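Local coordinates for NTF2-like Protein (PDB 3DMC) that is of unknown function but belongs to the NTF2-like superfamily with a SnoaL-like domain, and forms a two-chain assembly, at residues A[93-98]-A[106-111]; A[110-115]-A[122-127]. All blocks are in the same frame, centred on the assembly; numbering follows the deposited sequence.

Contact 1. Residues A[93-98]-A[106-111]; sequences EFRDEG and KNRVAV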
loop_
_atom_site.group_PDB
_atom_site.type_symbol
_atom_site.label_atom_id
_atom_site.label_comp_id
_atom_site.label_asym_id
_atom_site.label_seq_id
_atom_site.Cartn_x
_atom_site.Cartn_y
_atom_site.Cartn_z
ATOM N N GLU A 93 -0.095 -6.572 -2.577
ATOM C CA GLU A 93 -1.260 -5.857 -3.044
ATOM C C GLU A 93 -2.247 -6.922 -3.498
ATOM O O GLU A 93 -1.979 -7.696 -4.450
ATOM C CB GLU A 93 -0.942 -4.923 -4.209
ATOM C CG GLU A 93 -0.050 -3.746 -3.881
ATOM C CD GLU A 93 0.256 -2.919 -5.112
ATOM O OE1 GLU A 93 -0.735 -2.450 -5.751
ATOM O OE2 GLU A 93 1.462 -2.751 -5.423
ATOM N N PHE A 94 -3.386 -6.925 -2.823
ATOM C CA PHE A 94 -4.397 -7.975 -3.021
ATOM C C PHE A 94 -5.855 -7.476 -3.024
ATOM O O PHE A 94 -6.161 -6.324 -2.685
ATOM C CB PHE A 94 -4.186 -9.156 -2.053
ATOM C CG PHE A 94 -4.435 -8.825 -0.603
ATOM C CD1 PHE A 94 -3.417 -8.366 0.226
ATOM C CD2 PHE A 94 -5.700 -8.984 -0.058
ATOM C CE1 PHE A 94 -3.669 -8.074 1.549
ATOM C CE2 PHE A 94 -5.948 -8.686 1.255
ATOM C CZ PHE A 94 -4.934 -8.228 2.069
ATOM N N ARG A 95 -6.740 -8.379 -3.444
ATOM C CA ARG A 95 -8.202 -8.133 -3.465
ATOM C C ARG A 95 -8.831 -9.187 -2.590
ATOM O O ARG A 95 -8.411 -10.358 -2.634
ATOM C CB ARG A 95 -8.769 -8.201 -4.911
ATOM C CG ARG A 95 -8.285 -7.087 -5.853
ATOM C CD ARG A 95 -8.506 -7.361 -7.335
ATOM N NE ARG A 95 -9.937 -7.630 -7.566
ATOM C CZ ARG A 95 -10.459 -8.851 -7.731
ATOM N NH1 ARG A 95 -9.678 -9.927 -7.711
ATOM N NH2 ARG A 95 -11.774 -9.001 -7.918
ATOM N N ASP A 96 -9.774 -8.767 -1.738
ATOM C CA ASP A 96 -10.393 -9.696 -0.820
ATOM C C ASP A 96 -11.899 -9.514 -0.742
ATOM O O ASP A 96 -12.492 -8.531 -1.245
ATOM C CB ASP A 96 -9.700 -9.709 0.554
ATOM C CG ASP A 96 -9.869 -8.423 1.361
ATOM O OD1 ASP A 96 -10.518 -7.465 0.889
ATOM O OD2 ASP A 96 -9.311 -8.407 2.498
ATOM N N GLU A 97 -12.500 -10.523 -0.155
ATOM C CA GLU A 97 -13.942 -10.503 0.093
ATOM C C GLU A 97 -14.404 -11.506 1.112
ATOM O O GLU A 97 -13.828 -12.581 1.274
ATOM C CB GLU A 97 -14.707 -10.725 -1.188
ATOM C CG GLU A 97 -14.509 -12.062 -1.787
ATOM C CD GLU A 97 -15.342 -12.229 -3.051
ATOM O OE1 GLU A 97 -16.018 -11.247 -3.450
ATOM O OE2 GLU A 97 -15.326 -13.334 -3.628
ATOM N N GLY A 98 -15.467 -11.099 1.784
ATOM C CA GLY A 98 -16.164 -11.950 2.780
ATOM C C GLY A 98 -17.411 -11.310 3.331
ATOM O O GLY A 98 -17.653 -10.132 3.132
ATOM N N LYS A 106 -16.047 -6.249 0.230
ATOM C CA LYS A 106 -15.019 -6.434 -0.790
ATOM C C LYS A 106 -14.047 -5.285 -0.716
ATOM O O LYS A 106 -14.455 -4.152 -0.500
ATOM C CB LYS A 106 -15.633 -6.450 -2.176
ATOM C CG LYS A 106 -16.579 -7.591 -2.435
ATOM C CD LYS A 106 -17.213 -7.437 -3.801
ATOM C CE LYS A 106 -16.280 -7.932 -4.901
ATOM N NZ LYS A 106 -17.000 -8.228 -6.187
ATOM N N ASN A 107 -12.762 -5.571 -0.864
ATOM C CA ASN A 107 -11.762 -4.500 -0.822
ATOM C C ASN A 107 -10.496 -4.764 -1.624
ATOM O O ASN A 107 -10.232 -5.868 -2.128
ATOM C CB ASN A 107 -11.416 -4.179 0.635
ATOM C CG ASN A 107 -11.290 -2.696 0.910
ATOM O OD1 ASN A 107 -11.272 -1.855 -0.006
ATOM N ND2 ASN A 107 -11.178 -2.352 2.213
ATOM N N ARG A 108 -9.746 -3.695 -1.763
ATOM C CA ARG A 108 -8.386 -3.725 -2.223
ATOM C C ARG A 108 -7.552 -3.326 -1.017
ATOM O O ARG A 108 -7.932 -2.443 -0.242
ATOM C CB ARG A 108 -8.127 -2.781 -3.410
ATOM C CG ARG A 108 -8.725 -3.246 -4.735
ATOM C CD ARG A 108 -8.302 -2.429 -5.903
ATOM N NE ARG A 108 -8.570 -3.172 -7.140
ATOM C CZ ARG A 108 -7.768 -3.176 -8.196
ATOM N NH1 ARG A 108 -6.628 -2.493 -8.188
ATOM N NH2 ARG A 108 -8.112 -3.862 -9.269
ATOM N N VAL A 109 -6.469 -4.069 -0.829
ATOM C CA VAL A 109 -5.614 -3.904 0.340
ATOM C C VAL A 109 -4.165 -4.021 -0.046
ATOM O O VAL A 109 -3.788 -4.777 -0.919
ATOM C CB VAL A 109 -5.930 -4.958 1.428
ATOM C CG1 VAL A 109 -5.211 -4.611 2.758
ATOM C CG2 VAL A 109 -7.449 -5.102 1.637
ATOM N N ALA A 110 -3.342 -3.256 0.654
ATOM C CA ALA A 110 -1.922 -3.484 0.634
ATOM C C ALA A 110 -1.470 -3.717 2.064
ATOM O O ALA A 110 -1.742 -2.940 2.948
ATOM C CB ALA A 110 -1.174 -2.309 0.027
ATOM N N VAL A 111 -0.824 -4.845 2.282
ATOM C CA VAL A 111 -0.146 -5.077 3.552
ATOM C C VAL A 111 1.344 -5.224 3.312
ATOM O O VAL A 111 1.803 -5.931 2.410
ATOM C CB VAL A 111 -0.690 -6.283 4.353
ATOM C CG1 VAL A 111 -2.215 -6.132 4.599
ATOM C CG2 VAL A 111 -0.330 -7.619 3.689
#
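Phe-94 and Val-109 face each other across a beta hairpin of the curved sheet of an NTF2-like fold, and this pair illustrates how antiparallel strands alternate backbone bonding with side-chain packing. Two hydrogen-bonded pairs hold the backbone. Phe-94 N reaches Val-109 O at 2.9 Å in an almost straight bond (176°), and Val-109 N returns the bond to Phe-94 O. Asp-96 and Asn-107 exchange a second set, in which Asn-107 N approaches Asp-96 O from above the carbonyl plane. At the non-hydrogen-bonded positions CA-H...O contacts fill in, as from Arg-95 CA to Asn-107 O at 3.3 Å.

Apolar contact belongs to the face carrying Phe-94, Asp-96, Val-109 and Val-111. The Phe-94 CG sits between its backbone N and carbonyl carbon (chi1 68°), which tips the ring over the neighbouring strand. Val-109 CB then lies over one ring face, 3.8 Å from the centroid, a CH-pi contact displaced toward CZ. Val-111 CG1 comes to the edge of the ring instead, 3.9 Å from Phe-94 CE1. Phe-18 and Phe-21 of helix 9-27 also meet Phe-94, so the ring belongs to the core between helix and sheet.

Charged chains occupy the other face. Arg-95 and Arg-108 run alongside each other through their aliphatic parts, Arg-95 CG to Arg-108 CG at 4.0 Å, with guanidinium planes 69° apart. Both NE groups donate to the backbone O of Asn-134, an acceptor that probably eases the crowding of like charge; Ser-79 takes Arg-95 NH1. Glu-93 turns its carboxylate to Arg-124, Tyr-126 and Ser-112 of the second subunit. Farther along, Glu-97 and Lys-106 lie side by side without a salt bridge, Glu-97 OE1 resting 3.6 Å from Lys-106 CE.

Contact 2. Residues A[110-115]-A[122-127]; sequences AVSFDV and SYREYF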
loop_
_atom_site.group_PDB
_atom_site.type_symbol
_atom_site.label_atom_id
_atom_site.label_comp_id
_atom_site.label_asym_id
_atom_site.label_seq_id
_atom_site.Cartn_x
_atom_site.Cartn_y
_atom_site.Cartn_z
ATOM N N ALA A 110 -3.342 -3.256 0.654
ATOM C CA ALA A 110 -1.922 -3.484 0.634
ATOM C C ALA A 110 -1.470 -3.717 2.064
ATOM O O ALA A 110 -1.742 -2.940 2.948
ATOM C CB ALA A 110 -1.174 -2.309 0.027
ATOM N N VAL A 111 -0.824 -4.845 2.282
ATOM C CA VAL A 111 -0.146 -5.077 3.552
ATOM C C VAL A 111 1.344 -5.224 3.312
ATOM O O VAL A 111 1.803 -5.931 2.410
ATOM C CB VAL A 111 -0.690 -6.283 4.353
ATOM C CG1 VAL A 111 -2.215 -6.132 4.599
ATOM C CG2 VAL A 111 -0.330 -7.619 3.689
ATOM N N SER A 112 2.071 -4.537 4.174
ATOM C CA SER A 112 3.507 -4.419 4.121
ATOM C C SER A 112 4.093 -5.082 5.371
ATOM O O SER A 112 3.636 -4.818 6.473
ATOM C CB SER A 112 3.877 -2.927 4.072
ATOM O OG SER A 112 5.267 -2.736 3.962
ATOM N N PHE A 113 5.022 -6.005 5.159
ATOM C CA PHE A 113 5.751 -6.641 6.282
ATOM C C PHE A 113 7.225 -6.213 6.261
ATOM O O PHE A 113 7.843 -6.126 5.182
ATOM C CB PHE A 113 5.790 -8.199 6.144
ATOM C CG PHE A 113 4.445 -8.892 6.078
ATOM C CD1 PHE A 113 3.318 -8.346 6.611
ATOM C CD2 PHE A 113 4.356 -10.188 5.555
ATOM C CE1 PHE A 113 2.093 -9.007 6.567
ATOM C CE2 PHE A 113 3.156 -10.844 5.519
ATOM C CZ PHE A 113 2.013 -10.260 6.044
ATOM N N ASP A 114 7.823 -6.053 7.444
ATOM C CA ASP A 114 9.287 -6.095 7.567
ATOM C C ASP A 114 9.680 -7.462 8.081
ATOM O O ASP A 114 9.029 -8.014 8.978
ATOM C CB ASP A 114 9.809 -5.048 8.547
ATOM C CG ASP A 114 9.860 -3.673 7.958
ATOM O OD1 ASP A 114 9.306 -3.441 6.873
ATOM O OD2 ASP A 114 10.507 -2.805 8.574
ATOM N N VAL A 115 10.775 -7.962 7.538
ATOM C CA VAL A 115 11.352 -9.251 7.949
ATOM C C VAL A 115 12.649 -9.076 8.707
ATOM O O VAL A 115 13.528 -8.276 8.345
ATOM C CB VAL A 115 11.601 -10.156 6.730
ATOM C CG1 VAL A 115 12.349 -11.445 7.118
ATOM C CG2 VAL A 115 10.284 -10.511 6.048
ATOM N N SER A 122 7.259 -6.202 11.732
ATOM C CA SER A 122 6.227 -5.158 11.658
ATOM C C SER A 122 5.289 -5.376 10.478
ATOM O O SER A 122 5.599 -6.101 9.535
ATOM C CB SER A 122 6.849 -3.773 11.560
ATOM O OG SER A 122 7.572 -3.652 10.351
ATOM N N TYR A 123 4.160 -4.698 10.595
ATOM C CA TYR A 123 3.029 -4.832 9.692
ATOM C C TYR A 123 2.359 -3.484 9.515
ATOM O O TYR A 123 2.167 -2.763 10.464
ATOM C CB TYR A 123 2.072 -5.850 10.340
ATOM C CG TYR A 123 0.682 -6.029 9.776
ATOM C CD1 TYR A 123 -0.304 -5.040 9.903
ATOM C CD2 TYR A 123 0.331 -7.217 9.181
ATOM C CE1 TYR A 123 -1.607 -5.248 9.430
ATOM C CE2 TYR A 123 -0.944 -7.430 8.700
ATOM C CZ TYR A 123 -1.920 -6.463 8.846
ATOM O OH TYR A 123 -3.172 -6.731 8.341
ATOM N N ARG A 124 1.990 -3.173 8.276
ATOM C CA ARG A 124 1.265 -1.963 7.951
ATOM C C ARG A 124 0.216 -2.307 6.919
ATOM O O ARG A 124 0.534 -2.977 5.918
ATOM C CB ARG A 124 2.194 -0.903 7.363
ATOM C CG ARG A 124 3.293 -0.432 8.342
ATOM C CD ARG A 124 4.472 0.247 7.596
ATOM N NE ARG A 124 5.162 -0.726 6.766
ATOM C CZ ARG A 124 5.995 -1.627 7.250
ATOM N NH1 ARG A 124 6.310 -1.581 8.549
ATOM N NH2 ARG A 124 6.536 -2.517 6.446
ATOM N N GLU A 125 -1.003 -1.878 7.217
ATOM C CA GLU A 125 -2.170 -2.070 6.359
ATOM C C GLU A 125 -2.714 -0.773 5.784
ATOM O O GLU A 125 -2.876 0.245 6.474
ATOM C CB GLU A 125 -3.273 -2.847 7.096
ATOM C CG GLU A 125 -4.450 -3.144 6.160
ATOM C CD GLU A 125 -5.484 -4.113 6.693
ATOM O OE1 GLU A 125 -5.178 -4.926 7.591
ATOM O OE2 GLU A 125 -6.624 -4.054 6.170
ATOM N N TYR A 126 -2.986 -0.845 4.478
ATOM C CA TYR A 126 -3.531 0.285 3.700
ATOM C C TYR A 126 -4.779 -0.164 2.921
ATOM O O TYR A 126 -4.815 -1.282 2.384
ATOM C CB TYR A 126 -2.503 0.799 2.686
ATOM C CG TYR A 126 -1.136 1.178 3.223
ATOM C CD1 TYR A 126 -0.152 0.206 3.497
ATOM C CD2 TYR A 126 -0.809 2.522 3.452
ATOM C CE1 TYR A 126 1.109 0.566 3.943
ATOM C CE2 TYR A 126 0.468 2.886 3.942
ATOM C CZ TYR A 126 1.419 1.887 4.197
ATOM O OH TYR A 126 2.679 2.246 4.660
ATOM N N PHE A 127 -5.788 0.705 2.874
ATOM C CA PHE A 127 -7.068 0.437 2.170
ATOM C C PHE A 127 -7.028 1.056 0.770
ATOM O O PHE A 127 -6.713 2.239 0.632
ATOM C CB PHE A 127 -8.279 1.078 2.899
ATOM C CG PHE A 127 -8.473 0.667 4.349
ATOM C CD1 PHE A 127 -7.947 -0.510 4.842
ATOM C CD2 PHE A 127 -9.270 1.431 5.181
ATOM C CE1 PHE A 127 -8.176 -0.904 6.188
ATOM C CE2 PHE A 127 -9.515 1.060 6.504
ATOM C CZ PHE A 127 -8.967 -0.105 7.011
HETATM O O HOH W 1 10.108 -2.748 11.308
#
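Two torsions bring Arg-124 and Ser-112 together: the arginine chain folds back at chi3 (-66°), while Ser-112 holds OG opposite its backbone N (chi1 -178°). Arg-124 NH2 thereby donates to Ser-112 OG at 2.8 Å, close to the guanidinium plane, and also to Asp-114 OD1 at 3.0 Å. That second bond, a salt bridge, is more bent (135°) and meets the carboxylate from above its plane. Ser-112 OG also bonds Glu-93 OE2 of the second subunit; Asp-114 adds Thr-89 OG1 at OD1 and, at OD2, a salt bridge to Arg-82 of the second subunit. Arg-124 NH1 is held by Ser-122 OG at 3.0 Å, again near the guanidinium plane, so three side chains fix the rotation of the group. A water joins Asp-114 OD2 to Ser-122 OG. With an alanine at the position of Arg-124, Asp-114 OD1 is likely to lose its charged mate within the hairpin, and Glu-93 of the second subunit its salt bridge to NE.

Beneath this polar cluster, paired backbone bonds join Ala-110 with Tyr-126 and Ser-112 with Arg-124; Asp-114 N adds one to Ser-122 O. The other face, with Val-111, Phe-113, Tyr-123 and Glu-125, is largely apolar and aromatic. Tyr-123 CD2 meets the Phe-113 ring edge, 3.6 Å from Phe-113 CE1. Tyr-123 OH donates to Glu-125 OE1 at 2.8 Å.

Strand 89-100 lies beyond 110-115 and strand 41-45 beyond 122-127. Phe-18 and Phe-21 of helix 9-27 cover that face, whereas the face bearing Ser-112, Arg-124 and Tyr-126 packs on the second subunit.

From the N terminus, the chain passes helix 9-27 and the earlier strands before entering strand 89-100. Contact 1 closes the hairpin of strands 89-100 and 103-116, where 93-98 turns through a short connection to meet 106-111. Strand 103-116 then runs on into 110-115, and contact 2 closes the next hairpin against 122-127. The two follow one another like successive folds of a meander: neither nests inside the other, and they share Ala-110 and Val-111, with centres about 12 Å apart. Val-109 CG1 of contact 1 also packs on Tyr-126 O of contact 2. Together they join strands 89-100, 103-116 and 119-127, and both reach the second subunit.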